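Local coordinates for protein KLLA0E08119p (Kluyveromyces lactis, PDB 3VA7) that probably carboxylates urea to urea-1-carboxylate with bicarbonate, ATP and a covalently held biotin, the first step of the allophanate route of urea degradation, at residues W921-M932 / L1070-V1081; R1022-M1032 / Y1044-T1052. One frame throughout, in Å; residues are numbered along the deposited sequence.

Both contacts pair strands of one mixed sheet in the carboxyltransferase part of the chain, and strands 922-934 and 1045-1049, one from each, are neighbours in it. Contact 1 joins 921-932 to 1070-1081 in parallel and is partly buried: apolar residues cover one face, while the other is mixed, with lysine, glutamate and glutamine beside isoleucine, proline and tyrosine. Contact 2, between 1022-1032 and 1044-1052, is antiparallel and buried, rich in glycine, and carries a tyrosine of the urea pocket. Their centres lie about 15 Å apart, and they touch, for instance where Phe-1078 packs on Val-1025. Pairing is regular in contact 1, whereas in contact 2 a bulge interrupts it and one end borders the urea pocket.

Contact 1: residues W921-M932 / L1070-V1081; sequences WNVKSKIFKLPM and LTPFDQVEFYPV
Leu-1070 sets its CD2 methyl over the centre of the Phe-928 ring, 3.6 Å from the ring centroid, a CH-pi contact that begins an apolar face continued by Leu-930, Val-1076, Phe-1078 and Met-932. Leu-930 CD1 reaches Val-1076 CG1, while the sulfur of Met-932 lies over a face of the Phe-1078 ring in a Met-aromatic contact. The other face holds Ile-927, Lys-929, Gln-1075 and Glu-1077; here Lys-929 and Glu-1077 run side by side in the same direction, their charged ends not in contact. Tyr-1079 lays its ring against Pro-931, whose CA sits over the ring centre, 3.6 Å above the plane. Chi1 of 69° puts this ring between its own backbone N and carbonyl carbon, which brings it back across the neighbouring strand.

Before the strand pairing starts, a type II turn from Thr-1071 to Asp-1074 is tied down by side chains. Ser-925 OG is hydrogen-bonded to Phe-1073 O, though the 2.5 Å length is doubtfully short, and Asp-1074 OD1 accepts Lys-926 N (2.7 Å) from above the carboxylate plane; its OD2 takes Thr-1071 N. Phe-1073 receives Val-923 CG1 over one face.

From Lys-926 O to Val-1081 N, seven backbone hydrogen bonds link the strands in turn, the regular pattern of a parallel beta pair, here within the mixed sheet of the carboxyltransferase part.

Contact 2: residues R1022-M1032 / Y1044-T1052; sequences RGVVGIGGMYM and YQLVGRTIT. With URE (urea), chain C.
Tyr-1044 leads into an antiparallel beta pair with a bulge, and its ring joins that pair to the urea pocket. One face of the ring lies over Gly-1028 CA, 3.6 Å from the ring centroid, where a side chain on the glycine would clash; along the CD2 side comes urea, its carbon 3.2 Å from Tyr-1044 CD2. The hydroxyl is hydrogen-bonded to Asp-728 beyond the pair. With an alanine here, urea would probably lose one wall of its pocket and Asp-728 its phenol partner.

Gln-1045 exchanges two backbone hydrogen bonds with Ile-1027. Leu-1046 follows opposite Gly-1026, and its CD2 meets Val-1024 CG1 at 3.6 Å. Val-1047 is the extra residue of the bulge: the register slips by one, yet its N still finds Val-1025 O, and its two methyls divide, CG1 to Val-1025 CG1 and CG2 to Ile-1027 CG1. Gly-1048 O then accepts Val-1025 N in a nearly straight hydrogen bond, 177° at the hydrogen.

Arg-1049 starts out with CG anti to its backbone N (chi1 -173°), which lays CG and CD along the backbone of Gly-1023 and Arg-1022; the guanidinium goes on to salt bridges with Asp-936 and Glu-1087. Thr-1050 N hydrogen-bonds to Gly-1023 O. Thr-1052 crosses the side chain of Arg-1022, CG2 near NE, and the guanidinium of that arginine pairs with Asp-1094. A water bridges the two segments, donating to Arg-1022 O and to Thr-1050 O, 2.7 Å from the water oxygen to the latter.

Contact 1: residues W921-M932 / L1070-V1081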
loop_
_atom_site.group_PDB
_atom_site.type_symbol
_atom_site.label_atom_id
_atom_site.label_comp_id
_atom_site.label_asym_id
_atom_site.label_seq_id
_atom_site.Cartn_x
_atom_site.Cartn_y
_atom_site.Cartn_z
ATOM N N TRP A 921 -31.267 -22.858 11.331
ATOM C CA TRP A 921 -29.868 -22.935 10.871
ATOM C C TRP A 921 -28.845 -22.285 11.828
ATOM O O TRP A 921 -29.210 -21.441 12.650
ATOM C CB TRP A 921 -29.750 -22.351 9.472
ATOM C CG TRP A 921 -30.276 -20.933 9.307
ATOM C CD1 TRP A 921 -31.554 -20.554 8.932
ATOM C CD2 TRP A 921 -29.531 -19.711 9.454
ATOM N NE1 TRP A 921 -31.638 -19.186 8.859
ATOM C CE2 TRP A 921 -30.419 -18.642 9.174
ATOM C CE3 TRP A 921 -28.214 -19.421 9.820
ATOM C CZ2 TRP A 921 -30.031 -17.302 9.254
ATOM C CZ3 TRP A 921 -27.814 -18.076 9.895
ATOM C CH2 TRP A 921 -28.727 -17.037 9.597
ATOM N N ASN A 922 -27.581 -22.678 11.732
ATOM C CA ASN A 922 -26.515 -21.944 12.393
ATOM C C ASN A 922 -25.278 -21.735 11.524
ATOM O O ASN A 922 -25.143 -22.367 10.507
ATOM C CB ASN A 922 -26.143 -22.574 13.727
ATOM C CG ASN A 922 -25.800 -24.035 13.610
ATOM O OD1 ASN A 922 -26.676 -24.874 13.772
ATOM N ND2 ASN A 922 -24.534 -24.355 13.326
ATOM N N VAL A 923 -24.403 -20.804 11.906
ATOM C CA VAL A 923 -23.184 -20.471 11.141
ATOM C C VAL A 923 -22.090 -20.076 12.107
ATOM O O VAL A 923 -22.359 -19.548 13.168
ATOM C CB VAL A 923 -23.378 -19.252 10.179
ATOM C CG1 VAL A 923 -23.967 -19.639 8.932
ATOM C CG2 VAL A 923 -24.233 -18.180 10.814
ATOM N N LYS A 924 -20.853 -20.329 11.745
ATOM C CA LYS A 924 -19.722 -19.816 12.498
ATOM C C LYS A 924 -19.825 -18.299 12.393
ATOM O O LYS A 924 -20.137 -17.748 11.316
ATOM C CB LYS A 924 -18.403 -20.304 11.891
ATOM C CG LYS A 924 -18.152 -21.848 11.938
ATOM C CD LYS A 924 -16.883 -22.256 12.792
ATOM C CE LYS A 924 -15.570 -22.342 11.929
ATOM N NZ LYS A 924 -14.287 -22.303 12.757
ATOM N N SER A 925 -19.627 -17.618 13.513
ATOM C CA SER A 925 -19.680 -16.159 13.518
ATOM C C SER A 925 -18.617 -15.566 14.429
ATOM O O SER A 925 -18.657 -15.809 15.645
ATOM C CB SER A 925 -21.053 -15.713 13.992
ATOM O OG SER A 925 -21.165 -14.311 13.927
ATOM N N LYS A 926 -17.682 -14.820 13.854
ATOM C CA LYS A 926 -16.702 -14.027 14.655
ATOM C C LYS A 926 -17.285 -12.691 15.177
ATOM O O LYS A 926 -17.910 -11.939 14.430
ATOM C CB LYS A 926 -15.365 -13.776 13.916
ATOM C CG LYS A 926 -14.574 -15.041 13.578
ATOM C CD LYS A 926 -13.159 -14.765 13.063
ATOM C CE LYS A 926 -12.646 -15.926 12.158
ATOM N NZ LYS A 926 -13.125 -15.833 10.682
ATOM N N ILE A 927 -17.102 -12.444 16.470
ATOM C CA ILE A 927 -17.619 -11.232 17.177
ATOM C C ILE A 927 -16.482 -10.270 17.426
ATOM O O ILE A 927 -15.562 -10.568 18.185
ATOM C CB ILE A 927 -18.266 -11.565 18.583
ATOM C CG1 ILE A 927 -19.359 -12.624 18.443
ATOM C CG2 ILE A 927 -18.844 -10.325 19.233
ATOM C CD1 ILE A 927 -19.594 -13.348 19.726
ATOM N N PHE A 928 -16.561 -9.136 16.754
ATOM C CA PHE A 928 -15.567 -8.087 16.854
ATOM C C PHE A 928 -16.092 -6.978 17.772
ATOM O O PHE A 928 -17.204 -6.453 17.550
ATOM C CB PHE A 928 -15.290 -7.500 15.449
ATOM C CG PHE A 928 -14.407 -8.378 14.564
ATOM C CD1 PHE A 928 -14.919 -9.515 13.959
ATOM C CD2 PHE A 928 -13.057 -8.073 14.377
ATOM C CE1 PHE A 928 -14.096 -10.369 13.141
ATOM C CE2 PHE A 928 -12.230 -8.917 13.570
ATOM C CZ PHE A 928 -12.772 -10.061 12.938
ATOM N N LYS A 929 -15.291 -6.602 18.773
ATOM C CA LYS A 929 -15.575 -5.409 19.562
ATOM C C LYS A 929 -14.581 -4.296 19.244
ATOM O O LYS A 929 -13.356 -4.401 19.540
ATOM C CB LYS A 929 -15.560 -5.758 21.053
ATOM C CG LYS A 929 -16.924 -6.293 21.490
ATOM C CD LYS A 929 -16.833 -7.160 22.696
ATOM C CE LYS A 929 -18.229 -7.739 22.969
ATOM N NZ LYS A 929 -18.125 -8.668 24.133
ATOM N N LEU A 930 -15.096 -3.232 18.638
ATOM C CA LEU A 930 -14.230 -2.250 18.018
ATOM C C LEU A 930 -14.420 -0.845 18.604
ATOM O O LEU A 930 -15.572 -0.372 18.725
ATOM C CB LEU A 930 -14.531 -2.232 16.504
ATOM C CG LEU A 930 -14.238 -3.493 15.652
ATOM C CD1 LEU A 930 -14.444 -3.190 14.214
ATOM C CD2 LEU A 930 -12.790 -3.958 15.866
ATOM N N PRO A 931 -13.312 -0.150 18.938
ATOM C CA PRO A 931 -13.417 1.178 19.528
ATOM C C PRO A 931 -13.939 2.171 18.519
ATOM O O PRO A 931 -13.493 2.170 17.386
ATOM C CB PRO A 931 -11.963 1.541 19.847
ATOM C CG PRO A 931 -11.169 0.708 18.925
ATOM C CD PRO A 931 -11.910 -0.522 18.676
ATOM N N MET A 932 -14.842 3.053 18.922
ATOM C CA MET A 932 -15.287 4.109 17.994
ATOM C C MET A 932 -15.422 5.475 18.695
ATOM O O MET A 932 -16.074 5.630 19.766
ATOM C CB MET A 932 -16.589 3.675 17.309
ATOM C CG MET A 932 -17.129 4.655 16.304
ATOM S SD MET A 932 -18.944 4.821 16.480
ATOM C CE MET A 932 -18.947 6.194 17.560
ATOM N N LEU A 1070 -13.199 -9.133 8.265
ATOM C CA LEU A 1070 -14.564 -9.619 8.468
ATOM C C LEU A 1070 -15.059 -10.644 7.468
ATOM O O LEU A 1070 -14.549 -10.751 6.365
ATOM C CB LEU A 1070 -15.543 -8.447 8.517
ATOM C CG LEU A 1070 -15.143 -7.280 9.412
ATOM C CD1 LEU A 1070 -16.106 -6.166 9.316
ATOM C CD2 LEU A 1070 -14.999 -7.707 10.866
ATOM N N THR A 1071 -16.087 -11.392 7.859
ATOM C CA THR A 1071 -16.718 -12.346 6.970
ATOM C C THR A 1071 -18.213 -12.172 7.162
ATOM O O THR A 1071 -18.663 -11.865 8.287
ATOM C CB THR A 1071 -16.342 -13.780 7.380
ATOM O OG1 THR A 1071 -14.942 -13.957 7.247
ATOM C CG2 THR A 1071 -17.067 -14.785 6.510
ATOM N N PRO A 1072 -19.004 -12.410 6.095
ATOM C CA PRO A 1072 -20.468 -12.393 6.292
ATOM C C PRO A 1072 -20.892 -13.304 7.427
ATOM O O PRO A 1072 -20.302 -14.414 7.616
ATOM C CB PRO A 1072 -21.011 -12.899 4.964
ATOM C CG PRO A 1072 -19.913 -12.493 3.951
ATOM C CD PRO A 1072 -18.623 -12.635 4.689
ATOM N N PHE A 1073 -21.888 -12.825 8.190
ATOM C CA PHE A 1073 -22.379 -13.481 9.432
ATOM C C PHE A 1073 -21.598 -13.162 10.706
ATOM O O PHE A 1073 -22.093 -13.457 11.774
ATOM C CB PHE A 1073 -22.529 -14.999 9.285
ATOM C CG PHE A 1073 -23.462 -15.400 8.205
ATOM C CD1 PHE A 1073 -23.010 -16.153 7.125
ATOM C CD2 PHE A 1073 -24.788 -15.002 8.233
ATOM C CE1 PHE A 1073 -23.890 -16.504 6.123
ATOM C CE2 PHE A 1073 -25.679 -15.352 7.212
ATOM C CZ PHE A 1073 -25.240 -16.079 6.167
ATOM N N ASP A 1074 -20.393 -12.597 10.595
ATOM C CA ASP A 1074 -19.733 -11.962 11.728
ATOM C C ASP A 1074 -20.548 -10.818 12.342
ATOM O O ASP A 1074 -21.472 -10.214 11.719
ATOM C CB ASP A 1074 -18.385 -11.366 11.326
ATOM C CG ASP A 1074 -17.290 -12.431 11.113
ATOM O OD1 ASP A 1074 -17.554 -13.626 11.415
ATOM O OD2 ASP A 1074 -16.172 -12.058 10.649
ATOM N N GLN A 1075 -20.138 -10.480 13.553
ATOM C CA GLN A 1075 -20.773 -9.411 14.309
ATOM C C GLN A 1075 -19.786 -8.356 14.754
ATOM O O GLN A 1075 -18.685 -8.651 15.290
ATOM C CB GLN A 1075 -21.481 -9.974 15.538
ATOM C CG GLN A 1075 -22.848 -10.545 15.246
ATOM C CD GLN A 1075 -23.321 -11.521 16.292
ATOM O OE1 GLN A 1075 -23.525 -11.163 17.467
ATOM N NE2 GLN A 1075 -23.506 -12.771 15.873
ATOM N N VAL A 1076 -20.191 -7.115 14.549
ATOM C CA VAL A 1076 -19.390 -5.982 14.985
ATOM C C VAL A 1076 -20.165 -5.304 16.037
ATOM O O VAL A 1076 -21.346 -4.984 15.829
ATOM C CB VAL A 1076 -19.110 -5.000 13.822
ATOM C CG1 VAL A 1076 -18.487 -3.657 14.336
ATOM C CG2 VAL A 1076 -18.165 -5.670 12.809
ATOM N N GLU A 1077 -19.513 -5.079 17.169
ATOM C CA GLU A 1077 -20.079 -4.221 18.274
ATOM C C GLU A 1077 -19.196 -3.001 18.515
ATOM O O GLU A 1077 -17.975 -3.100 18.479
ATOM C CB GLU A 1077 -20.266 -4.987 19.586
ATOM C CG GLU A 1077 -21.422 -5.996 19.567
ATOM C CD GLU A 1077 -21.684 -6.650 20.960
ATOM O OE1 GLU A 1077 -21.748 -7.900 21.059
ATOM O OE2 GLU A 1077 -21.836 -5.896 21.964
ATOM N N PHE A 1078 -19.790 -1.849 18.739
ATOM C CA PHE A 1078 -18.956 -0.686 19.058
ATOM C C PHE A 1078 -18.839 -0.360 20.571
ATOM O O PHE A 1078 -19.808 -0.538 21.331
ATOM C CB PHE A 1078 -19.460 0.515 18.297
ATOM C CG PHE A 1078 -19.210 0.442 16.829
ATOM C CD1 PHE A 1078 -20.261 0.635 15.936
ATOM C CD2 PHE A 1078 -17.920 0.212 16.344
ATOM C CE1 PHE A 1078 -20.038 0.556 14.564
ATOM C CE2 PHE A 1078 -17.672 0.160 15.009
ATOM C CZ PHE A 1078 -18.725 0.327 14.076
ATOM N N TYR A 1079 -17.653 0.079 21.000
ATOM C CA TYR A 1079 -17.488 0.648 22.344
ATOM C C TYR A 1079 -16.883 2.055 22.285
ATOM O O TYR A 1079 -16.038 2.358 21.414
ATOM C CB TYR A 1079 -16.719 -0.298 23.308
ATOM C CG TYR A 1079 -15.237 -0.515 23.009
ATOM C CD1 TYR A 1079 -14.269 0.372 23.502
ATOM C CD2 TYR A 1079 -14.816 -1.610 22.218
ATOM C CE1 TYR A 1079 -12.952 0.196 23.211
ATOM C CE2 TYR A 1079 -13.480 -1.816 21.925
ATOM C CZ TYR A 1079 -12.553 -0.921 22.425
ATOM O OH TYR A 1079 -11.235 -1.121 22.138
ATOM N N PRO A 1080 -17.326 2.939 23.187
ATOM C CA PRO A 1080 -16.914 4.396 23.206
ATOM C C PRO A 1080 -15.458 4.655 23.577
ATOM O O PRO A 1080 -15.006 4.139 24.580
ATOM C CB PRO A 1080 -17.774 4.972 24.318
ATOM C CG PRO A 1080 -18.038 3.716 25.229
ATOM C CD PRO A 1080 -18.324 2.639 24.235
ATOM N N VAL A 1081 -14.734 5.358 22.709
ATOM C CA VAL A 1081 -13.483 6.023 23.024
ATOM C C VAL A 1081 -13.510 7.474 22.533
ATOM O O VAL A 1081 -14.306 7.882 21.632
ATOM C CB VAL A 1081 -12.208 5.399 22.386
ATOM C CG1 VAL A 1081 -11.893 4.084 22.988
ATOM C CG2 VAL A 1081 -12.256 5.373 20.817
HETATM O O HOH W 1 -18.965 -16.619 9.140
HETATM O O HOH W 2 -13.816 -12.996 9.933
#

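Contact 2: residues R1022-M1032 / Y1044-T1052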
loop_
_atom_site.group_PDB
_atom_site.type_symbol
_atom_site.label_atom_id
_atom_site.label_comp_id
_atom_site.label_asym_id
_atom_site.label_seq_id
_atom_site.Cartn_x
_atom_site.Cartn_y
_atom_site.Cartn_z
ATOM N N ARG A 1022 -10.454 7.174 6.386
ATOM C CA ARG A 1022 -10.265 5.768 6.810
ATOM C C ARG A 1022 -10.838 5.497 8.203
ATOM O O ARG A 1022 -10.557 6.218 9.161
ATOM C CB ARG A 1022 -8.760 5.486 6.782
ATOM C CG ARG A 1022 -8.245 4.168 7.361
ATOM C CD ARG A 1022 -6.961 3.770 6.676
ATOM N NE ARG A 1022 -5.928 3.214 7.574
ATOM C CZ ARG A 1022 -5.259 3.910 8.484
ATOM N NH1 ARG A 1022 -5.535 5.187 8.647
ATOM N NH2 ARG A 1022 -4.323 3.348 9.229
ATOM N N GLY A 1023 -11.657 4.465 8.318
ATOM C CA GLY A 1023 -12.231 4.056 9.600
ATOM C C GLY A 1023 -13.552 4.714 9.952
ATOM O O GLY A 1023 -14.195 4.319 10.929
ATOM N N VAL A 1024 -13.971 5.704 9.164
ATOM C CA VAL A 1024 -15.295 6.335 9.365
ATOM C C VAL A 1024 -16.432 5.295 9.390
ATOM O O VAL A 1024 -16.445 4.363 8.582
ATOM C CB VAL A 1024 -15.547 7.401 8.302
ATOM C CG1 VAL A 1024 -16.993 7.782 8.240
ATOM C CG2 VAL A 1024 -14.675 8.652 8.586
ATOM N N VAL A 1025 -17.350 5.414 10.343
ATOM C CA VAL A 1025 -18.480 4.542 10.408
ATOM C C VAL A 1025 -19.700 5.230 9.821
ATOM O O VAL A 1025 -19.976 6.442 10.132
ATOM C CB VAL A 1025 -18.734 4.152 11.858
ATOM C CG1 VAL A 1025 -20.112 3.471 12.068
ATOM C CG2 VAL A 1025 -17.552 3.271 12.386
ATOM N N GLY A 1026 -20.438 4.507 8.970
ATOM C CA GLY A 1026 -21.592 5.085 8.362
ATOM C C GLY A 1026 -22.914 4.376 8.594
ATOM O O GLY A 1026 -22.958 3.190 9.015
ATOM N N ILE A 1027 -24.002 5.113 8.305
ATOM C CA ILE A 1027 -25.336 4.566 8.384
ATOM C C ILE A 1027 -26.039 4.978 7.138
ATOM O O ILE A 1027 -26.173 6.156 6.835
ATOM C CB ILE A 1027 -26.116 4.963 9.661
ATOM C CG1 ILE A 1027 -25.299 4.639 10.913
ATOM C CG2 ILE A 1027 -27.471 4.268 9.738
ATOM C CD1 ILE A 1027 -25.486 3.210 11.457
ATOM N N GLY A 1028 -26.469 3.959 6.389
ATOM C CA GLY A 1028 -27.124 4.151 5.086
ATOM C C GLY A 1028 -28.441 3.450 5.142
ATOM O O GLY A 1028 -28.495 2.185 5.138
ATOM N N GLY A 1029 -29.508 4.247 5.202
ATOM C CA GLY A 1029 -30.832 3.691 5.520
ATOM C C GLY A 1029 -30.673 2.970 6.847
ATOM O O GLY A 1029 -30.198 3.561 7.822
ATOM N N MET A 1030 -31.004 1.688 6.904
ATOM C CA MET A 1030 -30.783 0.950 8.176
ATOM C C MET A 1030 -29.422 0.233 8.308
ATOM O O MET A 1030 -29.160 -0.402 9.334
ATOM C CB MET A 1030 -31.904 -0.030 8.418
ATOM C CG MET A 1030 -31.639 -1.416 7.924
ATOM S SD MET A 1030 -33.207 -2.268 7.621
ATOM C CE MET A 1030 -32.664 -3.955 7.303
ATOM N N TYR A 1031 -28.555 0.370 7.303
ATOM C CA TYR A 1031 -27.336 -0.414 7.277
ATOM C C TYR A 1031 -26.169 0.367 7.826
ATOM O O TYR A 1031 -26.148 1.596 7.773
ATOM C CB TYR A 1031 -27.020 -0.991 5.856
ATOM C CG TYR A 1031 -28.092 -1.946 5.331
ATOM C CD1 TYR A 1031 -29.004 -1.513 4.350
ATOM C CD2 TYR A 1031 -28.247 -3.228 5.860
ATOM C CE1 TYR A 1031 -29.978 -2.324 3.883
ATOM C CE2 TYR A 1031 -29.266 -4.086 5.395
ATOM C CZ TYR A 1031 -30.130 -3.627 4.405
ATOM O OH TYR A 1031 -31.183 -4.405 3.910
ATOM N N MET A 1032 -25.194 -0.380 8.339
ATOM C CA MET A 1032 -23.986 0.176 8.885
ATOM C C MET A 1032 -22.784 -0.239 8.065
ATOM O O MET A 1032 -22.693 -1.385 7.657
ATOM C CB MET A 1032 -23.820 -0.336 10.295
ATOM C CG MET A 1032 -22.583 0.209 10.927
ATOM S SD MET A 1032 -21.224 -0.965 10.909
ATOM C CE MET A 1032 -20.059 0.140 10.313
ATOM N N TYR A 1044 -22.930 6.857 2.618
ATOM C CA TYR A 1044 -23.629 6.684 3.927
ATOM C C TYR A 1044 -23.539 7.953 4.838
ATOM O O TYR A 1044 -22.596 8.758 4.711
ATOM C CB TYR A 1044 -23.051 5.503 4.688
ATOM C CG TYR A 1044 -23.541 4.125 4.276
ATOM C CD1 TYR A 1044 -23.782 3.134 5.254
ATOM C CD2 TYR A 1044 -23.721 3.773 2.930
ATOM C CE1 TYR A 1044 -24.218 1.869 4.901
ATOM C CE2 TYR A 1044 -24.121 2.489 2.566
ATOM C CZ TYR A 1044 -24.375 1.547 3.563
ATOM O OH TYR A 1044 -24.801 0.275 3.234
ATOM N N GLN A 1045 -24.521 8.108 5.729
ATOM C CA GLN A 1045 -24.539 9.127 6.796
ATOM C C GLN A 1045 -23.452 8.865 7.809
ATOM O O GLN A 1045 -23.333 7.766 8.342
ATOM C CB GLN A 1045 -25.911 9.181 7.463
ATOM C CG GLN A 1045 -27.085 9.452 6.450
ATOM C CD GLN A 1045 -26.961 10.783 5.737
ATOM O OE1 GLN A 1045 -27.507 10.975 4.631
ATOM N NE2 GLN A 1045 -26.244 11.715 6.348
ATOM N N LEU A 1046 -22.623 9.862 8.050
ATOM C CA LEU A 1046 -21.418 9.699 8.848
ATOM C C LEU A 1046 -21.641 10.013 10.329
ATOM O O LEU A 1046 -22.175 11.026 10.696
ATOM C CB LEU A 1046 -20.272 10.546 8.273
ATOM C CG LEU A 1046 -20.050 10.443 6.763
ATOM C CD1 LEU A 1046 -18.982 11.401 6.303
ATOM C CD2 LEU A 1046 -19.745 8.980 6.267
ATOM N N VAL A 1047 -21.112 9.155 11.188
ATOM C CA VAL A 1047 -21.567 9.043 12.557
ATOM C C VAL A 1047 -20.351 9.000 13.500
ATOM O O VAL A 1047 -20.435 9.428 14.647
ATOM C CB VAL A 1047 -22.440 7.801 12.515
ATOM C CG1 VAL A 1047 -21.988 6.602 13.348
ATOM C CG2 VAL A 1047 -23.867 8.140 12.470
ATOM N N GLY A 1048 -19.188 8.560 13.025
ATOM C CA GLY A 1048 -18.045 8.454 13.922
ATOM C C GLY A 1048 -16.946 7.627 13.304
ATOM O O GLY A 1048 -17.004 7.319 12.097
ATOM N N ARG A 1049 -15.930 7.265 14.082
ATOM C CA ARG A 1049 -14.820 6.561 13.473
ATOM C C ARG A 1049 -14.222 5.473 14.361
ATOM O O ARG A 1049 -14.058 5.680 15.556
ATOM C CB ARG A 1049 -13.781 7.570 12.996
ATOM C CG ARG A 1049 -12.648 7.029 12.204
ATOM C CD ARG A 1049 -11.689 8.164 11.724
ATOM N NE ARG A 1049 -11.463 9.221 12.706
ATOM C CZ ARG A 1049 -10.277 9.552 13.218
ATOM N NH1 ARG A 1049 -9.166 8.958 12.806
ATOM N NH2 ARG A 1049 -10.199 10.524 14.117
ATOM N N THR A 1050 -13.951 4.309 13.749
ATOM C CA THR A 1050 -13.183 3.193 14.321
ATOM C C THR A 1050 -11.848 3.060 13.612
ATOM O O THR A 1050 -11.337 4.016 12.990
ATOM C CB THR A 1050 -13.760 1.809 13.958
ATOM O OG1 THR A 1050 -14.997 1.909 13.226
ATOM C CG2 THR A 1050 -13.804 0.860 15.150
ATOM N N ILE A 1051 -11.307 1.839 13.705
ATOM C CA ILE A 1051 -10.124 1.409 12.985
ATOM C C ILE A 1051 -10.568 0.618 11.741
ATOM O O ILE A 1051 -11.575 -0.114 11.778
ATOM C CB ILE A 1051 -9.239 0.425 13.827
ATOM C CG1 ILE A 1051 -10.033 -0.869 14.162
ATOM C CG2 ILE A 1051 -8.625 1.124 14.995
ATOM C CD1 ILE A 1051 -9.373 -1.861 15.031
ATOM N N THR A 1052 -9.765 0.711 10.683
ATOM C CA THR A 1052 -10.009 -0.030 9.456
ATOM C C THR A 1052 -10.070 -1.506 9.713
ATOM O O THR A 1052 -9.269 -2.046 10.468
ATOM C CB THR A 1052 -8.895 0.222 8.389
ATOM O OG1 THR A 1052 -9.257 -0.468 7.180
ATOM C CG2 THR A 1052 -7.554 -0.230 8.884
HETATM C C URE C . -21.081 3.545 1.081
HETATM O O URE C . -20.676 2.699 1.918
HETATM N N1 URE C . -20.652 4.783 1.070
HETATM N N2 URE C . -21.991 3.333 0.119
HETATM O O HOH W 3 -9.457 4.820 11.284
#